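Long-range contact in cobalamin biosynthesis precorrin-6Y methylase (CbiE) (Archaeoglobus fulgidus, PDB 2BB3), which probably transfers a methyl group from S-adenosylmethionine to a precorrin intermediate in cobalamin biosynthesis, and is seen here with bound S-adenosylhomocysteine: residues A[73-85]-A[104-117]. Residues are numbered along the deposited sequence; the frame is centred on the assembly and turned at random. Where two conformers were deposited one is given.
Sequences SFKGDEIRRIMEE and LGRVLREIAEDVEI
Ile111 meets three side chains of helix 76-88 with its two branches. The Ile111 and Ile79 side chains cross at about a right angle, with Ile111 CD1 3.5 Å from Ile79 CG2. Its CG2 touches the selenium of Met83, a selenomethionine, with Ile111 CG2 and Met83 SE 3.9 Å apart. Its CG1 sits over the centre of one face of the Arg80 guanidinium. The Arg80 chain runs extended from CG to NE, which carries the guanidinium past Ile111 to the backbone of Glu110. There Arg80 NH2 gives a weak, bent hydrogen bond to Glu110 O, 3.3 Å long at 127°.

The Met83 chain bends at chi2 and chi3, which brings CE to Leu108, 3.9 Å from Leu108 CD2. Nearer the backbone, Met83 CG lies 3.4 Å from Val115 CG1, tighter than usual carbon contact. Near the start of the helix, Leu104 CD2 comes to the edge of the Phe74 ring, 4.1 Å from Phe74 CD2.

Beneath lies strand 23-28 of the parallel sheet, where Met83 touches Ile24 and both Leu104 and Ile117 touch Ile26. Arg109 forms a salt bridge with Glu139 of the second subunit. The contact thus packs helix 76-88 beside the short helix 105-109 and the loop into strand 116-120, outermost of the sheet within this chain, on one side of the parallel sheet of an alpha-beta-alpha sandwich, in the tetrapyrrole methylase fold.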
loop_
_atom_site.group_PDB
_atom_site.type_symbol
_atom_site.label_atom_id
_atom_site.label_comp_id
_atom_site.label_asym_id
_atom_site.label_seq_id
_atom_site.Cartn_x
_atom_site.Cartn_y
_atom_site.Cartn_z
ATOM N N SER A 73 -2.275 0.060 25.186
ATOM C CA SER A 73 -1.851 -1.287 24.833
ATOM C C SER A 73 -2.537 -1.754 23.548
ATOM O O SER A 73 -3.595 -1.240 23.175
ATOM C CB SER A 73 -2.185 -2.245 25.987
ATOM O OG SER A 73 -2.195 -3.594 25.558
ATOM N N PHE A 74 -1.926 -2.729 22.878
ATOM C CA PHE A 74 -2.466 -3.282 21.640
ATOM C C PHE A 74 -2.394 -4.805 21.610
ATOM O O PHE A 74 -2.382 -5.409 20.536
ATOM C CB PHE A 74 -1.717 -2.717 20.431
ATOM C CG PHE A 74 -2.084 -1.299 20.106
ATOM C CD1 PHE A 74 -1.600 -0.242 20.873
ATOM C CD2 PHE A 74 -2.945 -1.021 19.047
ATOM C CE1 PHE A 74 -1.971 1.071 20.588
ATOM C CE2 PHE A 74 -3.323 0.285 18.755
ATOM C CZ PHE A 74 -2.836 1.333 19.525
ATOM N N LYS A 75 -2.347 -5.420 22.787
ATOM C CA LYS A 75 -2.272 -6.874 22.881
ATOM C C LYS A 75 -3.646 -7.507 22.691
ATOM O O LYS A 75 -4.659 -6.813 22.617
ATOM C CB LYS A 75 -1.679 -7.303 24.235
ATOM C CG LYS A 75 -0.242 -6.824 24.501
ATOM C CD LYS A 75 0.652 -7.001 23.281
ATOM C CE LYS A 75 2.121 -6.800 23.614
ATOM N NZ LYS A 75 2.673 -7.941 24.397
ATOM N N GLY A 76 -3.671 -8.831 22.616
ATOM C CA GLY A 76 -4.921 -9.541 22.410
ATOM C C GLY A 76 -6.069 -9.169 23.333
ATOM O O GLY A 76 -7.152 -8.808 22.864
ATOM N N ASP A 77 -5.793 -9.225 24.631
ATOM C CA ASP A 77 -6.745 -8.898 25.684
ATOM C C ASP A 77 -7.442 -7.560 25.469
ATOM O O ASP A 77 -8.662 -7.439 25.630
ATOM C CB ASP A 77 -6.004 -8.873 27.025
ATOM C CG ASP A 77 -4.658 -8.164 26.932
ATOM O OD1 ASP A 77 -3.766 -8.668 26.213
ATOM O OD2 ASP A 77 -4.493 -7.103 27.569
ATOM N N GLU A 78 -6.659 -6.563 25.082
ATOM C CA GLU A 78 -7.155 -5.208 24.884
ATOM C C GLU A 78 -8.029 -5.152 23.622
ATOM O O GLU A 78 -9.055 -4.471 23.602
ATOM C CB GLU A 78 -5.989 -4.217 24.769
ATOM C CG GLU A 78 -6.406 -2.776 24.475
ATOM C CD GLU A 78 -7.348 -2.198 25.530
ATOM O OE1 GLU A 78 -8.562 -2.049 25.252
ATOM O OE2 GLU A 78 -6.878 -1.900 26.651
ATOM N N ILE A 79 -7.636 -5.872 22.571
ATOM C CA ILE A 79 -8.429 -5.869 21.342
ATOM C C ILE A 79 -9.689 -6.708 21.538
ATOM O O ILE A 79 -10.717 -6.443 20.921
ATOM C CB ILE A 79 -7.611 -6.379 20.107
ATOM C CG1 ILE A 79 -6.782 -5.242 19.508
ATOM C CG2 ILE A 79 -8.544 -6.825 18.994
ATOM C CD1 ILE A 79 -5.869 -4.542 20.470
ATOM N N ARG A 80 -9.610 -7.713 22.408
ATOM C CA ARG A 80 -10.774 -8.541 22.693
ATOM C C ARG A 80 -11.841 -7.693 23.377
ATOM O O ARG A 80 -13.030 -7.788 23.049
ATOM C CB ARG A 80 -10.417 -9.729 23.597
ATOM C CG ARG A 80 -9.737 -10.885 22.885
ATOM C CD ARG A 80 -9.791 -12.186 23.705
ATOM N NE ARG A 80 -8.863 -13.173 23.163
ATOM C CZ ARG A 80 -7.536 -13.036 23.176
ATOM N NH1 ARG A 80 -6.980 -11.958 23.714
ATOM N NH2 ARG A 80 -6.759 -13.963 22.619
ATOM N N ARG A 81 -11.411 -6.861 24.323
ATOM C CA ARG A 81 -12.331 -5.983 25.047
ATOM C C ARG A 81 -13.065 -5.122 24.024
ATOM O O ARG A 81 -14.295 -5.193 23.909
ATOM C CB ARG A 81 -11.555 -5.093 26.032
ATOM C CG ARG A 81 -12.433 -4.410 27.084
ATOM C CD ARG A 81 -11.640 -3.536 28.069
ATOM N NE ARG A 81 -10.532 -4.256 28.696
ATOM C CZ ARG A 81 -9.271 -4.198 28.275
ATOM N NH1 ARG A 81 -8.963 -3.444 27.230
ATOM N NH2 ARG A 81 -8.323 -4.902 28.882
ATOM N N ILE A 82 -12.301 -4.325 23.277
ATOM C CA ILE A 82 -12.844 -3.451 22.243
ATOM C C ILE A 82 -13.815 -4.222 21.357
ATOM O O ILE A 82 -14.882 -3.730 20.996
ATOM C CB ILE A 82 -11.714 -2.898 21.334
ATOM C CG1 ILE A 82 -10.780 -2.002 22.143
ATOM C CG2 ILE A 82 -12.315 -2.148 20.150
ATOM C CD1 ILE A 82 -9.624 -1.446 21.343
HETATM N N MSE A 83 -13.407 -5.437 21.009
HETATM C CA MSE A 83 -14.179 -6.330 20.157
HETATM C C MSE A 83 -15.577 -6.578 20.716
HETATM O O MSE A 83 -16.571 -6.330 20.038
HETATM C CB MSE A 83 -13.425 -7.656 20.012
HETATM C CG MSE A 83 -13.609 -8.364 18.686
HETATM SE SE MSE A 83 -11.902 -8.937 17.975
HETATM C CE MSE A 83 -11.363 -7.247 17.234
ATOM N N GLU A 84 -15.655 -7.051 21.956
ATOM C CA GLU A 84 -16.949 -7.339 22.573
ATOM C C GLU A 84 -17.807 -6.088 22.736
ATOM O O GLU A 84 -19.028 -6.141 22.573
ATOM C CB GLU A 84 -16.754 -8.026 23.930
ATOM C CG GLU A 84 -17.941 -8.889 24.365
ATOM C CD GLU A 84 -18.325 -9.932 23.316
ATOM O OE1 GLU A 84 -17.450 -10.725 22.902
ATOM O OE2 GLU A 84 -19.509 -9.955 22.909
ATOM N N GLU A 85 -17.186 -4.960 23.065
ATOM C CA GLU A 85 -17.951 -3.728 23.226
ATOM C C GLU A 85 -18.601 -3.375 21.897
ATOM O O GLU A 85 -19.567 -2.616 21.847
ATOM C CB GLU A 85 -17.043 -2.574 23.659
ATOM C CG GLU A 85 -17.785 -1.421 24.330
ATOM C CD GLU A 85 -17.280 -0.060 23.892
ATOM O OE1 GLU A 85 -16.090 0.044 23.524
ATOM O OE2 GLU A 85 -18.073 0.907 23.926
ATOM N N LEU A 104 -2.490 -5.120 13.130
ATOM C CA LEU A 104 -3.128 -6.020 14.065
ATOM C C LEU A 104 -3.393 -7.417 13.515
ATOM O O LEU A 104 -3.795 -8.297 14.248
ATOM C CB LEU A 104 -4.453 -5.396 14.540
ATOM C CG LEU A 104 -4.314 -4.079 15.316
ATOM C CD1 LEU A 104 -5.694 -3.550 15.680
ATOM C CD2 LEU A 104 -3.462 -4.283 16.573
ATOM N N GLY A 105 -3.166 -7.623 12.227
ATOM C CA GLY A 105 -3.422 -8.922 11.623
ATOM C C GLY A 105 -3.101 -10.132 12.490
ATOM O O GLY A 105 -3.962 -10.985 12.734
ATOM N N ARG A 106 -1.854 -10.193 12.950
ATOM C CA ARG A 106 -1.373 -11.293 13.772
ATOM C C ARG A 106 -2.212 -11.601 14.999
ATOM O O ARG A 106 -2.684 -12.719 15.159
ATOM C CB ARG A 106 0.062 -11.025 14.208
ATOM C CG ARG A 106 1.084 -11.158 13.106
ATOM C CD ARG A 106 2.426 -10.644 13.597
ATOM N NE ARG A 106 3.550 -11.330 12.969
ATOM C CZ ARG A 106 4.809 -11.208 13.376
ATOM N NH1 ARG A 106 5.780 -11.870 12.757
ATOM N NH2 ARG A 106 5.097 -10.422 14.408
ATOM N N VAL A 107 -2.398 -10.628 15.880
ATOM C CA VAL A 107 -3.183 -10.916 17.064
ATOM C C VAL A 107 -4.637 -11.196 16.722
ATOM O O VAL A 107 -5.292 -11.947 17.431
ATOM C CB VAL A 107 -3.082 -9.798 18.108
ATOM C CG1 VAL A 107 -1.610 -9.508 18.387
ATOM C CG2 VAL A 107 -3.794 -8.561 17.633
ATOM N N LEU A 108 -5.136 -10.620 15.633
ATOM C CA LEU A 108 -6.517 -10.880 15.233
ATOM C C LEU A 108 -6.694 -12.382 14.998
ATOM O O LEU A 108 -7.683 -12.973 15.429
ATOM C CB LEU A 108 -6.896 -10.097 13.957
ATOM C CG LEU A 108 -7.154 -8.586 14.058
ATOM C CD1 LEU A 108 -7.490 -8.024 12.688
ATOM C CD2 LEU A 108 -8.291 -8.311 15.045
ATOM N N ARG A 109 -5.728 -13.002 14.329
ATOM C CA ARG A 109 -5.802 -14.439 14.073
ATOM C C ARG A 109 -5.849 -15.253 15.365
ATOM O O ARG A 109 -6.281 -16.396 15.356
ATOM C CB ARG A 109 -4.621 -14.895 13.211
ATOM C CG ARG A 109 -4.625 -14.284 11.831
ATOM C CD ARG A 109 -3.504 -14.819 10.959
ATOM N NE ARG A 109 -3.234 -13.888 9.869
ATOM C CZ ARG A 109 -2.130 -13.154 9.775
ATOM N NH1 ARG A 109 -1.190 -13.255 10.703
ATOM N NH2 ARG A 109 -1.983 -12.293 8.774
ATOM N N GLU A 110 -5.410 -14.664 16.470
ATOM C CA GLU A 110 -5.433 -15.350 17.764
ATOM C C GLU A 110 -6.714 -15.115 18.545
ATOM O O GLU A 110 -6.840 -15.564 19.680
ATOM C CB GLU A 110 -4.268 -14.899 18.646
ATOM C CG GLU A 110 -2.915 -15.300 18.141
ATOM C CD GLU A 110 -1.826 -14.963 19.132
ATOM O OE1 GLU A 110 -0.885 -15.770 19.265
ATOM O OE2 GLU A 110 -1.906 -13.897 19.780
ATOM N N ILE A 111 -7.673 -14.422 17.954
ATOM C CA ILE A 111 -8.899 -14.145 18.675
ATOM C C ILE A 111 -10.085 -14.954 18.157
ATOM O O ILE A 111 -10.306 -15.037 16.954
ATOM C CB ILE A 111 -9.212 -12.628 18.613
ATOM C CG1 ILE A 111 -8.047 -11.853 19.236
ATOM C CG2 ILE A 111 -10.523 -12.330 19.324
ATOM C CD1 ILE A 111 -8.133 -10.347 19.053
ATOM N N ALA A 112 -10.820 -15.575 19.080
ATOM C CA ALA A 112 -11.994 -16.372 18.726
ATOM C C ALA A 112 -13.058 -15.389 18.274
ATOM O O ALA A 112 -13.743 -14.757 19.084
ATOM C CB ALA A 112 -12.473 -17.176 19.917
ATOM N N GLU A 113 -13.175 -15.285 16.958
ATOM C CA GLU A 113 -14.057 -14.360 16.261
ATOM C C GLU A 113 -15.577 -14.507 16.387
ATOM O O GLU A 113 -16.185 -15.307 15.682
ATOM C CB GLU A 113 -13.690 -14.411 14.772
ATOM C CG GLU A 113 -14.310 -13.310 13.932
ATOM C CD GLU A 113 -13.436 -12.073 13.863
ATOM O OE1 GLU A 113 -13.084 -11.521 14.929
ATOM O OE2 GLU A 113 -13.104 -11.652 12.731
ATOM N N ASP A 114 -16.203 -13.735 17.265
ATOM C CA ASP A 114 -17.665 -13.762 17.356
ATOM C C ASP A 114 -18.129 -12.573 16.510
ATOM O O ASP A 114 -18.808 -12.749 15.499
ATOM C CB ASP A 114 -18.155 -13.588 18.794
ATOM C CG ASP A 114 -19.675 -13.461 18.876
ATOM O OD1 ASP A 114 -20.370 -14.264 18.215
ATOM O OD2 ASP A 114 -20.171 -12.562 19.597
ATOM N N VAL A 115 -17.747 -11.373 16.934
ATOM C CA VAL A 115 -18.060 -10.162 16.199
ATOM C C VAL A 115 -17.186 -10.141 14.937
ATOM O O VAL A 115 -16.043 -10.588 14.950
ATOM C CB VAL A 115 -17.812 -8.896 17.085
ATOM C CG1 VAL A 115 -16.906 -9.247 18.236
ATOM C CG2 VAL A 115 -17.204 -7.768 16.273
ATOM N N GLU A 116 -17.737 -9.633 13.845
ATOM C CA GLU A 116 -17.016 -9.572 12.588
ATOM C C GLU A 116 -16.121 -8.333 12.531
ATOM O O GLU A 116 -16.395 -7.327 13.175
ATOM C CB GLU A 116 -18.027 -9.528 11.443
ATOM C CG GLU A 116 -17.447 -9.788 10.067
ATOM C CD GLU A 116 -18.498 -9.652 8.976
ATOM O OE1 GLU A 116 -19.613 -10.196 9.160
ATOM O OE2 GLU A 116 -18.211 -9.008 7.938
ATOM N N ILE A 117 -15.031 -8.408 11.785
ATOM C CA ILE A 117 -14.195 -7.238 11.665
ATOM C C ILE A 117 -13.951 -6.923 10.186
ATOM O O ILE A 117 -13.733 -7.818 9.377
ATOM C CB ILE A 117 -12.856 -7.384 12.465
ATOM C CG1 ILE A 117 -11.666 -7.354 11.525
ATOM C CG2 ILE A 117 -12.875 -8.616 13.350
ATOM C CD1 ILE A 117 -11.313 -5.957 11.133
#